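PDB 3M7N: exosome complex component Rrp41 from Archaeoglobus fulgidus, which probably degrades RNA from the 3' end as the catalytic component of the archaeal exosome, and probably can also synthesise heteromeric RNA tails. Local coordinates for residues E[73-78]-E[104-109]; E[55-60]-E[124-129]. The protein carries 1 engineered substitution. One frame throughout, in Å; residues are numbered along the deposited sequence.

Contact 1: residues E[73-78]-E[104-109]; sequences AIIRYR and VSKEAF
Tyr77 holds CG opposite its backbone N (chi1 -179°), which sends the ring from strand 74-78 along the flank of helix 104-109, beneath Ser105. The helix backbone places Ser105 CB over one face of that ring, and the serine torsion (chi1 -63°, OG opposite the carbonyl carbon) only directs the hydroxyl. The spacing of CB from the ring is too short for carbons, so the closeness of this CH-pi contact is doubtful and nothing should rest on it. Lower on the same side chain, Tyr77 CB rests on the helix backbone, 3.8 Å from Lys106 CA. Near the CE1 rim of the ring, Phe109 approaches at a slant, with Phe109 CE1 3.8 Å from Tyr77 CE1. Ile75 adds a looser apolar touch, its CG2 lying 4.2 Å from Lys106 CG; beyond that point the lysine chain bends and leads its amine away from the strand. The short axes approach to 7.4 Å at 141°, a close and roughly antiparallel passage. Strand 74-81, helix 96-110 and strand 122-129 form a beta-alpha-beta crossover, since the two strands are parallel neighbours, and this contact seats its helix on its first strand. Tyr77 also meets Cys140 and Ala144 of helix 136-150, while Phe109 meets Leu141 and Leu148. Replacing Tyr77 by an alanine is likely to open a gap beside Ser105 CB and Phe109 and to cost the bridging water one partner. That water lies 2.6 Å from Tyr77 OH and donates to Ser105 OG at 2.7 Å. With no direct hydrogen bond between strand and helix, cohesion rests mainly on apolar contact, supplemented by this water bridge; the water gives Tyr77 OH a polar partner, and Ser105 OG also bonds Ile101 O.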
ATOM      1  N   ALA E  73     -16.073  -3.910  18.264  1.00 50.44           N
ATOM      2  CA  ALA E  73     -16.106  -3.847  16.804  1.00 43.87           C
ATOM      3  C   ALA E  73     -15.552  -2.526  16.303  1.00 40.65           C
ATOM      4  O   ALA E  73     -15.538  -1.542  17.033  1.00 43.47           O
ATOM      5  CB  ALA E  73     -17.522  -4.034  16.305  1.00 40.93           C
ATOM      6  N   ILE E  74     -15.098  -2.499  15.056  1.00 36.60           N
ATOM      7  CA  ILE E  74     -14.734  -1.237  14.452  1.00 34.69           C
ATOM      8  C   ILE E  74     -15.805  -0.881  13.464  1.00 35.24           C
ATOM      9  O   ILE E  74     -16.488  -1.761  12.953  1.00 35.14           O
ATOM     10  CB  ILE E  74     -13.397  -1.290  13.705  1.00 37.92           C
ATOM     11  CG1 ILE E  74     -13.433  -2.397  12.652  1.00 44.24           C
ATOM     12  CG2 ILE E  74     -12.256  -1.489  14.688  1.00 41.33           C
ATOM     13  CD1 ILE E  74     -12.209  -2.432  11.770  1.00 51.84           C
ATOM     14  N   ILE E  75     -15.943   0.415  13.203  1.00 33.12           N
ATOM     15  CA  ILE E  75     -16.928   0.911  12.260  1.00 31.47           C
ATOM     16  C   ILE E  75     -16.235   1.599  11.103  1.00 29.62           C
ATOM     17  O   ILE E  75     -15.314   2.375  11.297  1.00 30.40           O
ATOM     18  CB  ILE E  75     -17.871   1.954  12.906  1.00 32.78           C
ATOM     19  CG1 ILE E  75     -18.461   1.418  14.208  1.00 29.97           C
ATOM     20  CG2 ILE E  75     -18.944   2.367  11.915  1.00 23.77           C
ATOM     21  CD1 ILE E  75     -19.291   0.200  14.019  1.00 29.73           C
ATOM     22  N   ARG E  76     -16.694   1.325   9.892  1.00 30.12           N
ATOM     23  CA  ARG E  76     -16.154   2.018   8.748  1.00 35.99           C
ATOM     24  C   ARG E  76     -17.317   2.605   7.982  1.00 34.57           C
ATOM     25  O   ARG E  76     -18.404   2.035   7.943  1.00 35.03           O
ATOM     26  CB  ARG E  76     -15.287   1.074   7.904  1.00 36.89           C
ATOM     27  CG  ARG E  76     -14.191   0.423   8.763  1.00 42.20           C
ATOM     28  CD  ARG E  76     -13.180  -0.341   7.972  1.00 46.17           C
ATOM     29  NE  ARG E  76     -13.514  -1.757   7.942  1.00 51.49           N
ATOM     30  CZ  ARG E  76     -12.817  -2.669   7.281  1.00 54.82           C
ATOM     31  NH1 ARG E  76     -13.200  -3.936   7.315  1.00 56.62           N
ATOM     32  NH2 ARG E  76     -11.739  -2.309   6.590  1.00 54.17           N
ATOM     33  N   TYR E  77     -17.105   3.776   7.419  1.00 26.35           N
ATOM     34  CA  TYR E  77     -18.174   4.434   6.733  1.00 30.82           C
ATOM     35  C   TYR E  77     -17.488   5.090   5.585  1.00 27.65           C
ATOM     36  O   TYR E  77     -16.499   5.783   5.759  1.00 31.85           O
ATOM     37  CB  TYR E  77     -18.842   5.468   7.657  1.00 30.47           C
ATOM     38  CG  TYR E  77     -20.006   6.226   7.073  1.00 26.13           C
ATOM     39  CD1 TYR E  77     -21.304   6.023   7.549  1.00 32.67           C
ATOM     40  CD2 TYR E  77     -19.817   7.167   6.076  1.00 23.91           C
ATOM     41  CE1 TYR E  77     -22.386   6.723   7.028  1.00 23.18           C
ATOM     42  CE2 TYR E  77     -20.880   7.870   5.556  1.00 27.31           C
ATOM     43  CZ  TYR E  77     -22.169   7.650   6.046  1.00 28.54           C
ATOM     44  OH  TYR E  77     -23.235   8.365   5.533  1.00 28.81           O
ATOM     45  N   ARG E  78     -18.006   4.846   4.401  1.00 30.28           N
ATOM     46  CA  ARG E  78     -17.431   5.426   3.217  1.00 31.67           C
ATOM     47  C   ARG E  78     -18.496   6.193   2.469  1.00 31.52           C
ATOM     48  O   ARG E  78     -19.547   5.654   2.128  1.00 33.99           O
ATOM     49  CB  ARG E  78     -16.837   4.330   2.321  1.00 33.97           C
ATOM     50  CG  ARG E  78     -16.072   4.889   1.141  1.00 38.80           C
ATOM     51  CD  ARG E  78     -15.376   3.795   0.373  1.00 51.16           C
ATOM     52  NE  ARG E  78     -16.193   3.278  -0.716  1.00 52.20           N
ATOM     53  CZ  ARG E  78     -16.319   3.885  -1.890  1.00 57.23           C
ATOM     54  NH1 ARG E  78     -17.075   3.349  -2.851  1.00 52.11           N
ATOM     55  NH2 ARG E  78     -15.690   5.038  -2.095  1.00 59.24           N
ATOM     56  N   VAL E 104     -16.420  12.027   9.735  1.00 26.84           N
ATOM     57  CA  VAL E 104     -17.393  12.543  10.682  1.00 30.59           C
ATOM     58  C   VAL E 104     -18.673  11.678  10.709  1.00 32.44           C
ATOM     59  O   VAL E 104     -19.252  11.464  11.773  1.00 29.33           O
ATOM     60  CB  VAL E 104     -17.663  14.027  10.430  1.00 30.06           C
ATOM     61  CG1 VAL E 104     -18.456  14.227   9.159  1.00 27.12           C
ATOM     62  CG2 VAL E 104     -18.363  14.619  11.605  1.00 40.39           C
ATOM     63  N   SER E 105     -19.076  11.148   9.550  1.00 28.20           N
ATOM     64  CA  SER E 105     -20.180  10.197   9.479  1.00 25.60           C
ATOM     65  C   SER E 105     -19.892   8.965  10.298  1.00 29.29           C
ATOM     66  O   SER E 105     -20.763   8.480  11.031  1.00 30.93           O
ATOM     67  CB  SER E 105     -20.453   9.758   8.043  1.00 26.68           C
ATOM     68  OG  SER E 105     -20.844  10.847   7.238  1.00 29.80           O
ATOM     69  N   LYS E 106     -18.679   8.433  10.166  1.00 29.36           N
ATOM     70  CA  LYS E 106     -18.313   7.264  10.960  1.00 29.51           C
ATOM     71  C   LYS E 106     -18.438   7.597  12.436  1.00 28.74           C
ATOM     72  O   LYS E 106     -18.907   6.788  13.262  1.00 31.19           O
ATOM     73  CB  LYS E 106     -16.873   6.825  10.667  1.00 31.60           C
ATOM     74  CG  LYS E 106     -16.428   5.662  11.539  1.00 33.93           C
ATOM     75  CD  LYS E 106     -14.950   5.375  11.391  1.00 39.09           C
ATOM     76  CE  LYS E 106     -14.165   6.010  12.527  1.00 45.63           C
ATOM     77  NZ  LYS E 106     -12.886   6.614  12.039  1.00 46.53           N
ATOM     78  N   GLU E 107     -17.970   8.793  12.765  1.00 28.68           N
ATOM     79  CA  GLU E 107     -17.954   9.260  14.145  1.00 31.39           C
ATOM     80  C   GLU E 107     -19.380   9.330  14.720  1.00 30.59           C
ATOM     81  O   GLU E 107     -19.603   8.958  15.870  1.00 28.90           O
ATOM     82  CB  GLU E 107     -17.191  10.591  14.242  1.00 25.07           C
ATOM     83  CG  GLU E 107     -15.681  10.352  14.375  1.00 31.89           C
ATOM     84  CD  GLU E 107     -14.815  11.522  13.926  1.00 34.74           C
ATOM     85  OE1 GLU E 107     -15.358  12.562  13.501  1.00 32.61           O
ATOM     86  OE2 GLU E 107     -13.575  11.387  13.988  1.00 35.99           O
ATOM     87  N   ALA E 108     -20.338   9.751  13.892  1.00 27.51           N
ATOM     88  CA  ALA E 108     -21.734   9.837  14.318  1.00 29.25           C
ATOM     89  C   ALA E 108     -22.272   8.471  14.712  1.00 31.80           C
ATOM     90  O   ALA E 108     -23.087   8.350  15.627  1.00 35.32           O
ATOM     91  CB  ALA E 108     -22.617  10.481  13.223  1.00 20.18           C
ATOM     92  N   PHE E 109     -21.822   7.426  14.029  1.00 34.11           N
ATOM     93  CA  PHE E 109     -22.340   6.098  14.341  1.00 29.36           C
ATOM     94  C   PHE E 109     -21.568   5.396  15.445  1.00 32.92           C
ATOM     95  O   PHE E 109     -22.126   4.544  16.153  1.00 30.95           O
ATOM     96  CB  PHE E 109     -22.462   5.249  13.076  1.00 29.23           C
ATOM     97  CG  PHE E 109     -23.587   5.684  12.177  1.00 30.45           C
ATOM     98  CD1 PHE E 109     -23.337   6.427  11.039  1.00 29.81           C
ATOM     99  CD2 PHE E 109     -24.913   5.386  12.506  1.00 23.84           C
ATOM    100  CE1 PHE E 109     -24.392   6.845  10.215  1.00 26.62           C
ATOM    101  CE2 PHE E 109     -25.948   5.788  11.697  1.00 23.08           C
ATOM    102  CZ  PHE E 109     -25.692   6.519  10.549  1.00 25.20           C
TER
HETATM  103  O   HOH W   1     -22.678  10.916   5.222  1.00 24.22           O

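Contact 2: residues E[55-60]-E[124-129]; sequences AVFGPR and DIFVEV
Arg60 and Asp124 form the strongest polar link, a salt bridge in which Arg60 NH1 lies 2.6 Å from Asp124 OD1 with an N-H...O angle of 160°. OD1 accepts with its anti lone pair and sits at the guanidinium edge, practically in plane, although the guanidinium and carboxylate planes stand 75° apart. Arg60 NE reaches the same oxygen more weakly, at 3.1 Å, so one carboxylate oxygen takes both N-H groups. The other, OD2, is salt-bridged to Arg76 NE, which fixes the rotation of the carboxylate. Arg60 gets there with CG between the backbone N and the carbonyl carbon (chi1 62°) and the chain straight from CG to NE, folding the guanidinium back so that Phe57 CB covers one of its faces. Its NH2 also makes a weak hydrogen bond to Pro91 O of the neighbouring exonuclease 2 subunit.

Four backbone bonds join the strands: a reciprocal pair between Ala55 and Phe126, and another between Phe57 and Asp124, where Asp124 N meets Phe57 O at 2.8 Å. Between them Val56 and Ile125 make the non-hydrogen-bonded pair. This antiparallel pairing lies inside the five-stranded mixed sheet of the RNase PH domain, where strand 122-129 is flanked by 50-60 and 74-81. Past Phe57 the chain passes through Gly58, whose backbone angles call for glycine, and turns a corner at Pro59 after a cis peptide; Arg60 bonds back to Ala122 by its backbone.

On the sheet face carrying Phe57 and Phe126, the two side chains cross at about a right angle; Phe57 CD1 comes to the edge of the Phe126 ring, 3.9 Å from CE1, and both residues pack on Pro87 of the exonuclease 2 subunit. On the other face Val56 CG2 lies 4.2 Å from Ile125 CG1, and both side chains touch Leu148 of helix 136-150.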
ATOM      1  N   ALA E  55     -25.587   0.801   2.224  1.00 32.09           N
ATOM      2  CA  ALA E  55     -25.440  -0.634   2.357  1.00 33.60           C
ATOM      3  C   ALA E  55     -24.590  -0.946   3.573  1.00 32.25           C
ATOM      4  O   ALA E  55     -23.586  -0.276   3.848  1.00 34.00           O
ATOM      5  CB  ALA E  55     -24.803  -1.221   1.085  1.00 31.16           C
ATOM      6  N   VAL E  56     -24.998  -1.978   4.292  1.00 31.61           N
ATOM      7  CA  VAL E  56     -24.316  -2.403   5.493  1.00 32.09           C
ATOM      8  C   VAL E  56     -23.910  -3.876   5.431  1.00 34.94           C
ATOM      9  O   VAL E  56     -24.698  -4.748   5.050  1.00 34.99           O
ATOM     10  CB  VAL E  56     -25.213  -2.178   6.720  1.00 33.24           C
ATOM     11  CG1 VAL E  56     -24.624  -2.861   7.965  1.00 29.96           C
ATOM     12  CG2 VAL E  56     -25.417  -0.684   6.946  1.00 34.88           C
ATOM     13  N   PHE E  57     -22.674  -4.144   5.830  1.00 34.78           N
ATOM     14  CA  PHE E  57     -22.163  -5.508   5.919  1.00 35.26           C
ATOM     15  C   PHE E  57     -21.519  -5.650   7.276  1.00 37.96           C
ATOM     16  O   PHE E  57     -20.609  -4.889   7.607  1.00 37.71           O
ATOM     17  CB  PHE E  57     -21.105  -5.761   4.842  1.00 33.06           C
ATOM     18  CG  PHE E  57     -21.581  -5.495   3.444  1.00 34.55           C
ATOM     19  CD1 PHE E  57     -21.564  -4.208   2.923  1.00 35.72           C
ATOM     20  CD2 PHE E  57     -22.042  -6.527   2.645  1.00 40.86           C
ATOM     21  CE1 PHE E  57     -22.003  -3.950   1.614  1.00 39.58           C
ATOM     22  CE2 PHE E  57     -22.489  -6.276   1.333  1.00 47.28           C
ATOM     23  CZ  PHE E  57     -22.470  -4.988   0.821  1.00 38.85           C
ATOM     24  N   GLY E  58     -21.987  -6.613   8.062  1.00 37.01           N
ATOM     25  CA  GLY E  58     -21.436  -6.849   9.379  1.00 35.66           C
ATOM     26  C   GLY E  58     -22.514  -7.241  10.363  1.00 39.71           C
ATOM     27  O   GLY E  58     -23.691  -7.247  10.023  1.00 42.11           O
ATOM     28  N   PRO E  59     -22.118  -7.610  11.583  1.00 40.75           N
ATOM     29  CA  PRO E  59     -20.715  -7.789  11.985  1.00 42.89           C
ATOM     30  C   PRO E  59     -20.067  -8.910  11.185  1.00 49.42           C
ATOM     31  O   PRO E  59     -20.658  -9.981  11.070  1.00 46.82           O
ATOM     32  CB  PRO E  59     -20.812  -8.234  13.448  1.00 41.75           C
ATOM     33  CG  PRO E  59     -22.210  -7.920  13.880  1.00 48.87           C
ATOM     34  CD  PRO E  59     -23.063  -7.966  12.650  1.00 41.51           C
ATOM     35  N   ARG E  60     -18.874  -8.671  10.649  1.00 51.93           N
ATOM     36  CA  ARG E  60     -18.150  -9.692   9.903  1.00 51.39           C
ATOM     37  C   ARG E  60     -16.653  -9.571  10.144  1.00 52.80           C
ATOM     38  O   ARG E  60     -16.215  -8.796  10.997  1.00 52.73           O
ATOM     39  CB  ARG E  60     -18.423  -9.526   8.412  1.00 49.21           C
ATOM     40  CG  ARG E  60     -17.946  -8.188   7.861  1.00 46.32           C
ATOM     41  CD  ARG E  60     -18.195  -8.073   6.374  1.00 43.25           C
ATOM     42  NE  ARG E  60     -17.676  -6.827   5.802  1.00 44.08           N
ATOM     43  CZ  ARG E  60     -17.657  -6.569   4.495  1.00 45.94           C
ATOM     44  NH1 ARG E  60     -17.185  -5.418   4.043  1.00 41.83           N
ATOM     45  NH2 ARG E  60     -18.115  -7.472   3.631  1.00 45.09           N
ATOM     46  N   ASP E 124     -19.325  -2.532   8.375  1.00 28.24           N
ATOM     47  CA  ASP E 124     -18.967  -1.638   7.282  1.00 32.57           C
ATOM     48  C   ASP E 124     -20.187  -0.935   6.681  1.00 36.94           C
ATOM     49  O   ASP E 124     -21.219  -1.561   6.427  1.00 36.49           O
ATOM     50  CB  ASP E 124     -18.232  -2.420   6.181  1.00 38.20           C
ATOM     51  CG  ASP E 124     -16.904  -3.002   6.652  1.00 46.54           C
ATOM     52  OD1 ASP E 124     -16.470  -4.021   6.075  1.00 49.99           O
ATOM     53  OD2 ASP E 124     -16.298  -2.448   7.603  1.00 44.32           O
ATOM     54  N   ILE E 125     -20.051   0.363   6.432  1.00 34.03           N
ATOM     55  CA  ILE E 125     -21.148   1.169   5.930  1.00 30.59           C
ATOM     56  C   ILE E 125     -20.722   1.932   4.690  1.00 32.38           C
ATOM     57  O   ILE E 125     -19.766   2.726   4.709  1.00 32.97           O
ATOM     58  CB  ILE E 125     -21.646   2.151   7.004  1.00 31.36           C
ATOM     59  CG1 ILE E 125     -21.998   1.379   8.274  1.00 30.99           C
ATOM     60  CG2 ILE E 125     -22.855   2.923   6.500  1.00 27.74           C
ATOM     61  CD1 ILE E 125     -22.075   2.241   9.513  1.00 35.44           C
ATOM     62  N   PHE E 126     -21.431   1.686   3.602  1.00 27.00           N
ATOM     63  CA  PHE E 126     -21.113   2.354   2.361  1.00 31.14           C
ATOM     64  C   PHE E 126     -22.311   3.160   1.965  1.00 30.93           C
ATOM     65  O   PHE E 126     -23.450   2.703   2.082  1.00 34.85           O
ATOM     66  CB  PHE E 126     -20.776   1.343   1.254  1.00 36.95           C
ATOM     67  CG  PHE E 126     -19.607   0.451   1.582  1.00 39.71           C
ATOM     68  CD1 PHE E 126     -19.808  -0.786   2.172  1.00 39.61           C
ATOM     69  CD2 PHE E 126     -18.307   0.859   1.309  1.00 44.62           C
ATOM     70  CE1 PHE E 126     -18.728  -1.606   2.492  1.00 47.15           C
ATOM     71  CE2 PHE E 126     -17.224   0.050   1.622  1.00 44.75           C
ATOM     72  CZ  PHE E 126     -17.433  -1.189   2.217  1.00 44.58           C
ATOM     73  N   VAL E 127     -22.070   4.371   1.502  1.00 29.56           N
ATOM     74  CA  VAL E 127     -23.157   5.155   0.986  1.00 28.37           C
ATOM     75  C   VAL E 127     -22.716   5.783  -0.313  1.00 32.56           C
ATOM     76  O   VAL E 127     -21.610   6.328  -0.413  1.00 34.43           O
ATOM     77  CB  VAL E 127     -23.652   6.254   1.975  1.00 31.73           C
ATOM     78  CG1 VAL E 127     -24.984   6.767   1.485  1.00 33.07           C
ATOM     79  CG2 VAL E 127     -23.833   5.710   3.373  1.00 23.42           C
ATOM     80  N   GLU E 128     -23.594   5.714  -1.306  1.00 32.31           N
ATOM     81  CA  GLU E 128     -23.273   6.185  -2.638  1.00 31.30           C
ATOM     82  C   GLU E 128     -24.217   7.281  -3.072  1.00 32.19           C
ATOM     83  O   GLU E 128     -25.435   7.095  -3.095  1.00 34.23           O
ATOM     84  CB  GLU E 128     -23.366   5.023  -3.620  1.00 35.25           C
ATOM     85  CG  GLU E 128     -22.325   5.067  -4.711  1.00 45.48           C
ATOM     86  CD  GLU E 128     -20.931   4.742  -4.196  1.00 44.05           C
ATOM     87  OE1 GLU E 128     -20.725   3.708  -3.519  1.00 40.72           O
ATOM     88  OE2 GLU E 128     -20.037   5.554  -4.467  1.00 47.50           O
ATOM     89  N   VAL E 129     -23.657   8.429  -3.422  1.00 33.06           N
ATOM     90  CA  VAL E 129     -24.458   9.498  -3.975  1.00 37.81           C
ATOM     91  C   VAL E 129     -24.622   9.284  -5.478  1.00 36.33           C
ATOM     92  O   VAL E 129     -23.700   9.513  -6.248  1.00 34.29           O
ATOM     93  CB  VAL E 129     -23.842  10.889  -3.702  1.00 38.40           C
ATOM     94  CG1 VAL E 129     -24.755  11.971  -4.221  1.00 35.49           C
ATOM     95  CG2 VAL E 129     -23.587  11.082  -2.220  1.00 36.40           C
TER

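In the fold
Both contacts are largely buried and share one sheet, their centres 10 Å apart. Contact 2 pairs strands 50-60 and 122-129, whereas contact 1 sets helix 96-110 on strand 74-81, outermost of the sheet within this chain. Strand 122-129 joins them: Ile125 exchanges probable backbone hydrogen bonds with Arg76 and Arg78, and Tyr77 CD1 packs 3.6 Å from Ile125 CG2. Along the chain, contact 1 nests within the loop that contact 2 closes. Contact 1 relies on apolar side chains and one water; contact 2 combines main-chain bonds with a salt bridge, and its phenylalanine face meets the exonuclease 2 subunit. The nearest atom of contact 2 is about 6 Å from the bound nucleic acid, against about 10 Å for contact 1.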